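PDB 6AF0: Ctr9 protein from Myceliophthora thermophila, which probably binds the RNA polymerase II complex; this piece of the protein is largely helical and contains tetratricopeptide (TPR) repeats. Local coordinates for residues E589-E602 with A614-N626. Numbering follows the deposited sequence.
Sequences EYEGDIDKAIETYE and ARTRLAYIKLRRN
Bends at chi2 (-50°) and chi3 (-51°) fold Arg617 back so that its guanidinium meets the carboxylate of Glu589, whose own chain runs extended beyond CG. NH2 of Arg617 gives OE2 of Glu589 a nearly straight bond, modelled very short at 2.5 Å, which at this resolution says nothing of its strength, and NE of Arg617 adds a weak one to the same oxygen, the pair forming a salt bridge. OE2 lies at the guanidinium edge, although the two planes are turned 47° apart. The other oxygen, OE1 of Glu589, takes the phenol proton of Tyr601 in the plane of that ring. Tyr601 enters a hole among Ala614, Arg617, Leu618 and Ile621: CB of Arg617 lies 3.5 Å from CE2 of Tyr601, CD1 of Ile621 touches the ring edge, and Leu618 slides past its CB. In return Ile621 is a knob among Glu589, Ile594, Ile598 and Tyr601, its CG2 3.5 Å from CD1 of Ile594. That same Ile594 methyl sits over the centre of the Arg625 guanidinium face, 3.7 Å above the plane. CG2 of Ile598 meets CD2 of Leu618. Helices 594-602 and 614-625 run antiparallel at 149°, as neighbouring helices of a TPR array do, and Glu589 reaches in from the end of the preceding helix. An alanine here would probably leave both the Arg617 charge and the Tyr601 hydroxyl without this partner. The carboxylate thus joins three successive helices, one oxygen probably balancing the arginine charge while the other holds the tyrosine hydroxyl beside an apolar seam.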
loop_
_atom_site.group_PDB
_atom_site.type_symbol
_atom_site.label_atom_id
_atom_site.label_comp_id
_atom_site.label_asym_id
_atom_site.label_seq_id
_atom_site.Cartn_x
_atom_site.Cartn_y
_atom_site.Cartn_z
ATOM N N GLU A 589 10.554 -25.653 -25.719
ATOM C CA GLU A 589 11.960 -25.867 -25.491
ATOM C C GLU A 589 12.309 -26.242 -24.044
ATOM O O GLU A 589 13.109 -27.155 -23.808
ATOM C CB GLU A 589 12.677 -24.583 -25.822
ATOM C CG GLU A 589 13.922 -24.795 -26.610
ATOM C CD GLU A 589 14.580 -23.492 -26.906
ATOM O OE1 GLU A 589 13.873 -22.521 -27.279
ATOM O OE2 GLU A 589 15.807 -23.454 -26.737
ATOM N N TYR A 590 11.742 -25.499 -23.087
ATOM C CA TYR A 590 11.949 -25.775 -21.658
ATOM C C TYR A 590 11.436 -27.162 -21.408
ATOM O O TYR A 590 12.078 -27.969 -20.756
ATOM C CB TYR A 590 11.190 -24.787 -20.736
ATOM C CG TYR A 590 11.965 -23.539 -20.367
ATOM C CD1 TYR A 590 13.275 -23.623 -19.951
ATOM C CD2 TYR A 590 11.386 -22.271 -20.447
ATOM C CE1 TYR A 590 14.000 -22.496 -19.636
ATOM C CE2 TYR A 590 12.102 -21.129 -20.118
ATOM C CZ TYR A 590 13.418 -21.247 -19.714
ATOM O OH TYR A 590 14.190 -20.140 -19.374
ATOM N N GLU A 591 10.255 -27.403 -21.948
ATOM C CA GLU A 591 9.535 -28.642 -21.758
ATOM C C GLU A 591 10.257 -29.827 -22.339
ATOM O O GLU A 591 10.302 -30.872 -21.723
ATOM C CB GLU A 591 8.186 -28.540 -22.438
ATOM C CG GLU A 591 7.115 -29.343 -21.764
ATOM C CD GLU A 591 5.745 -28.882 -22.177
ATOM O OE1 GLU A 591 4.826 -29.709 -22.126
ATOM O OE2 GLU A 591 5.585 -27.699 -22.556
ATOM N N GLY A 592 10.795 -29.678 -23.543
ATOM C CA GLY A 592 11.520 -30.767 -24.160
ATOM C C GLY A 592 11.192 -31.089 -25.592
ATOM O O GLY A 592 12.100 -31.429 -26.326
ATOM N N ASP A 593 9.923 -31.032 -26.007
ATOM C CA ASP A 593 9.586 -31.397 -27.405
ATOM C C ASP A 593 10.067 -30.231 -28.238
ATOM O O ASP A 593 9.340 -29.349 -28.693
ATOM C CB ASP A 593 8.117 -31.747 -27.643
ATOM C CG ASP A 593 7.201 -30.964 -26.788
ATOM O OD1 ASP A 593 6.337 -31.584 -26.129
ATOM O OD2 ASP A 593 7.360 -29.721 -26.762
ATOM N N ILE A 594 11.373 -30.252 -28.352
ATOM C CA ILE A 594 12.149 -29.261 -29.033
ATOM C C ILE A 594 11.776 -29.155 -30.501
ATOM O O ILE A 594 11.752 -28.076 -31.052
ATOM C CB ILE A 594 13.632 -29.621 -28.886
ATOM C CG1 ILE A 594 14.490 -28.774 -29.808
ATOM C CG2 ILE A 594 13.870 -31.109 -29.165
ATOM C CD1 ILE A 594 15.966 -29.037 -29.568
ATOM N N ASP A 595 11.461 -30.276 -31.129
ATOM C CA ASP A 595 11.118 -30.259 -32.544
ATOM C C ASP A 595 9.942 -29.324 -32.725
ATOM O O ASP A 595 9.965 -28.456 -33.594
ATOM C CB ASP A 595 10.797 -31.667 -33.062
ATOM C CG ASP A 595 11.943 -32.645 -32.834
ATOM O OD1 ASP A 595 13.061 -32.383 -33.333
ATOM O OD2 ASP A 595 11.736 -33.660 -32.136
ATOM N N LYS A 596 8.933 -29.481 -31.871
ATOM C CA LYS A 596 7.758 -28.592 -31.884
ATOM C C LYS A 596 8.113 -27.146 -31.521
ATOM O O LYS A 596 7.592 -26.180 -32.103
ATOM C CB LYS A 596 6.648 -29.131 -30.979
ATOM C CG LYS A 596 5.973 -30.370 -31.563
ATOM C CD LYS A 596 4.456 -30.254 -31.560
ATOM C CE LYS A 596 3.899 -30.271 -30.144
ATOM N NZ LYS A 596 2.411 -30.237 -30.130
ATOM N N ALA A 597 9.036 -26.999 -30.585
ATOM C CA ALA A 597 9.603 -25.678 -30.329
ATOM C C ALA A 597 10.197 -25.084 -31.610
ATOM O O ALA A 597 9.920 -23.934 -31.964
ATOM C CB ALA A 597 10.652 -25.733 -29.231
ATOM N N ILE A 598 11.004 -25.882 -32.300
ATOM C CA ILE A 598 11.587 -25.469 -33.567
ATOM C C ILE A 598 10.470 -24.999 -34.492
ATOM O O ILE A 598 10.442 -23.836 -34.915
ATOM C CB ILE A 598 12.368 -26.597 -34.275
ATOM C CG1 ILE A 598 13.437 -27.182 -33.363
ATOM C CG2 ILE A 598 13.054 -26.052 -35.518
ATOM C CD1 ILE A 598 14.337 -28.192 -34.036
ATOM N N GLU A 599 9.526 -25.890 -34.772
ATOM C CA GLU A 599 8.485 -25.580 -35.758
ATOM C C GLU A 599 7.703 -24.303 -35.385
ATOM O O GLU A 599 7.315 -23.527 -36.248
ATOM C CB GLU A 599 7.556 -26.789 -36.006
ATOM C CG GLU A 599 6.236 -26.794 -35.235
ATOM C CD GLU A 599 5.334 -27.972 -35.598
ATOM O OE1 GLU A 599 5.855 -28.985 -36.116
ATOM O OE2 GLU A 599 4.103 -27.897 -35.359
ATOM N N THR A 600 7.501 -24.069 -34.099
ATOM C CA THR A 600 6.768 -22.873 -33.687
ATOM C C THR A 600 7.605 -21.617 -33.918
ATOM O O THR A 600 7.087 -20.615 -34.414
ATOM C CB THR A 600 6.320 -22.909 -32.209
ATOM O OG1 THR A 600 7.438 -22.693 -31.362
ATOM C CG2 THR A 600 5.678 -24.221 -31.838
ATOM N N TYR A 601 8.887 -21.675 -33.538
ATOM C CA TYR A 601 9.840 -20.599 -33.829
ATOM C C TYR A 601 9.848 -20.309 -35.320
ATOM O O TYR A 601 9.693 -19.172 -35.748
ATOM C CB TYR A 601 11.257 -20.981 -33.404
ATOM C CG TYR A 601 11.554 -20.896 -31.918
ATOM C CD1 TYR A 601 10.921 -19.973 -31.094
ATOM C CD2 TYR A 601 12.528 -21.709 -31.346
ATOM C CE1 TYR A 601 11.220 -19.906 -29.741
ATOM C CE2 TYR A 601 12.831 -21.628 -30.004
ATOM C CZ TYR A 601 12.172 -20.744 -29.214
ATOM O OH TYR A 601 12.491 -20.719 -27.895
ATOM N N GLU A 602 9.996 -21.366 -36.104
ATOM C CA GLU A 602 9.981 -21.260 -37.549
ATOM C C GLU A 602 8.697 -20.657 -38.114
ATOM O O GLU A 602 8.763 -19.801 -38.982
ATOM C CB GLU A 602 10.205 -22.632 -38.163
ATOM C CG GLU A 602 11.540 -23.236 -37.780
ATOM C CD GLU A 602 12.094 -24.147 -38.841
ATOM O OE1 GLU A 602 11.476 -25.205 -39.120
ATOM O OE2 GLU A 602 13.159 -23.781 -39.385
ATOM N N ALA A 614 13.991 -15.215 -31.550
ATOM C CA ALA A 614 13.562 -16.511 -32.057
ATOM C C ALA A 614 14.701 -17.254 -32.728
ATOM O O ALA A 614 14.977 -18.389 -32.397
ATOM C CB ALA A 614 12.411 -16.357 -33.017
ATOM N N ARG A 615 15.372 -16.614 -33.670
ATOM C CA ARG A 615 16.443 -17.292 -34.381
ATOM C C ARG A 615 17.663 -17.515 -33.497
ATOM O O ARG A 615 18.409 -18.464 -33.715
ATOM C CB ARG A 615 16.826 -16.545 -35.660
ATOM C CG ARG A 615 18.019 -17.187 -36.382
ATOM C CD ARG A 615 18.164 -16.763 -37.835
ATOM N NE ARG A 615 16.871 -16.657 -38.504
ATOM C CZ ARG A 615 16.562 -15.745 -39.425
ATOM N NH1 ARG A 615 17.451 -14.831 -39.817
ATOM N NH2 ARG A 615 15.347 -15.744 -39.964
ATOM N N THR A 616 17.864 -16.644 -32.508
ATOM C CA THR A 616 18.919 -16.841 -31.505
ATOM C C THR A 616 18.689 -18.143 -30.727
ATOM O O THR A 616 19.627 -18.917 -30.528
ATOM C CB THR A 616 19.008 -15.679 -30.505
ATOM O OG1 THR A 616 18.972 -14.405 -31.186
ATOM C CG2 THR A 616 20.272 -15.809 -29.670
ATOM N N ARG A 617 17.447 -18.379 -30.300
ATOM C CA ARG A 617 17.066 -19.675 -29.697
ATOM C C ARG A 617 17.225 -20.809 -30.699
ATOM O O ARG A 617 17.666 -21.893 -30.352
ATOM C CB ARG A 617 15.636 -19.658 -29.137
ATOM C CG ARG A 617 15.464 -18.780 -27.898
ATOM C CD ARG A 617 16.503 -19.043 -26.811
ATOM N NE ARG A 617 16.614 -20.457 -26.472
ATOM C CZ ARG A 617 17.311 -20.943 -25.442
ATOM N NH1 ARG A 617 17.977 -20.156 -24.625
ATOM N NH2 ARG A 617 17.337 -22.237 -25.216
ATOM N N LEU A 618 16.882 -20.555 -31.953
ATOM C CA LEU A 618 17.071 -21.564 -32.989
ATOM C C LEU A 618 18.539 -21.931 -33.069
ATOM O O LEU A 618 18.885 -23.088 -33.094
ATOM C CB LEU A 618 16.544 -21.093 -34.348
ATOM C CG LEU A 618 15.040 -21.301 -34.574
ATOM C CD1 LEU A 618 14.606 -20.619 -35.857
ATOM C CD2 LEU A 618 14.644 -22.776 -34.601
ATOM N N ALA A 619 19.403 -20.929 -33.049
ATOM C CA ALA A 619 20.835 -21.155 -33.210
ATOM C C ALA A 619 21.440 -21.894 -32.013
ATOM O O ALA A 619 22.432 -22.630 -32.152
ATOM C CB ALA A 619 21.548 -19.837 -33.439
ATOM N N TYR A 620 20.844 -21.709 -30.842
ATOM C CA TYR A 620 21.304 -22.425 -29.672
ATOM C C TYR A 620 20.803 -23.873 -29.796
ATOM O O TYR A 620 21.586 -24.831 -29.626
ATOM C CB TYR A 620 20.838 -21.744 -28.374
ATOM C CG TYR A 620 20.999 -22.627 -27.164
ATOM C CD1 TYR A 620 22.262 -22.895 -26.640
ATOM C CD2 TYR A 620 19.897 -23.241 -26.585
ATOM C CE1 TYR A 620 22.412 -23.734 -25.543
ATOM C CE2 TYR A 620 20.033 -24.073 -25.495
ATOM C CZ TYR A 620 21.281 -24.321 -24.971
ATOM O OH TYR A 620 21.369 -25.164 -23.882
ATOM N N ILE A 621 19.509 -24.025 -30.105
ATOM C CA ILE A 621 18.911 -25.354 -30.349
ATOM C C ILE A 621 19.827 -26.128 -31.319
ATOM O O ILE A 621 20.092 -27.330 -31.169
ATOM C CB ILE A 621 17.482 -25.241 -30.949
ATOM C CG1 ILE A 621 16.427 -24.943 -29.875
ATOM C CG2 ILE A 621 17.099 -26.522 -31.667
ATOM C CD1 ILE A 621 15.046 -24.657 -30.435
ATOM N N LYS A 622 20.300 -25.394 -32.320
ATOM C CA LYS A 622 21.254 -25.904 -33.306
ATOM C C LYS A 622 22.639 -26.166 -32.744
ATOM O O LYS A 622 23.255 -27.187 -33.059
ATOM C CB LYS A 622 21.409 -24.901 -34.442
ATOM C CG LYS A 622 20.187 -24.786 -35.320
ATOM C CD LYS A 622 20.128 -25.939 -36.300
ATOM C CE LYS A 622 18.825 -25.917 -37.092
ATOM N NZ LYS A 622 18.164 -27.243 -37.024
ATOM N N LEU A 623 23.148 -25.235 -31.946
ATOM C CA LEU A 623 24.466 -25.427 -31.387
ATOM C C LEU A 623 24.546 -26.713 -30.578
ATOM O O LEU A 623 25.574 -27.367 -30.624
ATOM C CB LEU A 623 24.939 -24.219 -30.569
ATOM C CG LEU A 623 26.055 -23.426 -31.248
ATOM C CD1 LEU A 623 26.583 -22.311 -30.352
ATOM C CD2 LEU A 623 27.203 -24.357 -31.607
ATOM N N ARG A 624 23.473 -27.092 -29.874
ATOM C CA ARG A 624 23.487 -28.336 -29.086
ATOM C C ARG A 624 23.227 -29.591 -29.911
ATOM O O ARG A 624 23.810 -30.637 -29.627
ATOM C CB ARG A 624 22.514 -28.278 -27.908
ATOM C CG ARG A 624 23.217 -28.298 -26.552
ATOM C CD ARG A 624 22.239 -28.392 -25.385
ATOM N NE ARG A 624 21.397 -29.601 -25.415
ATOM C CZ ARG A 624 20.067 -29.630 -25.269
ATOM N NH1 ARG A 624 19.370 -28.518 -25.057
ATOM N NH2 ARG A 624 19.423 -30.794 -25.314
ATOM N N ARG A 625 22.367 -29.479 -30.926
ATOM C CA ARG A 625 21.994 -30.624 -31.780
ATOM C C ARG A 625 23.091 -31.020 -32.736
ATOM O O ARG A 625 23.296 -32.189 -32.978
ATOM C CB ARG A 625 20.737 -30.326 -32.607
ATOM C CG ARG A 625 19.825 -31.536 -32.800
ATOM C CD ARG A 625 18.737 -31.654 -31.735
ATOM N NE ARG A 625 19.210 -31.353 -30.373
ATOM C CZ ARG A 625 18.592 -31.701 -29.242
ATOM N NH1 ARG A 625 19.125 -31.354 -28.078
ATOM N NH2 ARG A 625 17.458 -32.398 -29.254
ATOM N N ASN A 626 23.775 -30.038 -33.305
ATOM C CA ASN A 626 24.794 -30.293 -34.325
ATOM C C ASN A 626 26.066 -29.508 -34.050
ATOM O O ASN A 626 26.335 -28.499 -34.727
ATOM C CB ASN A 626 24.256 -29.914 -35.702
ATOM C CG ASN A 626 22.921 -30.561 -36.004
ATOM O OD1 ASN A 626 22.776 -31.785 -35.908
ATOM N ND2 ASN A 626 21.935 -29.745 -36.366
#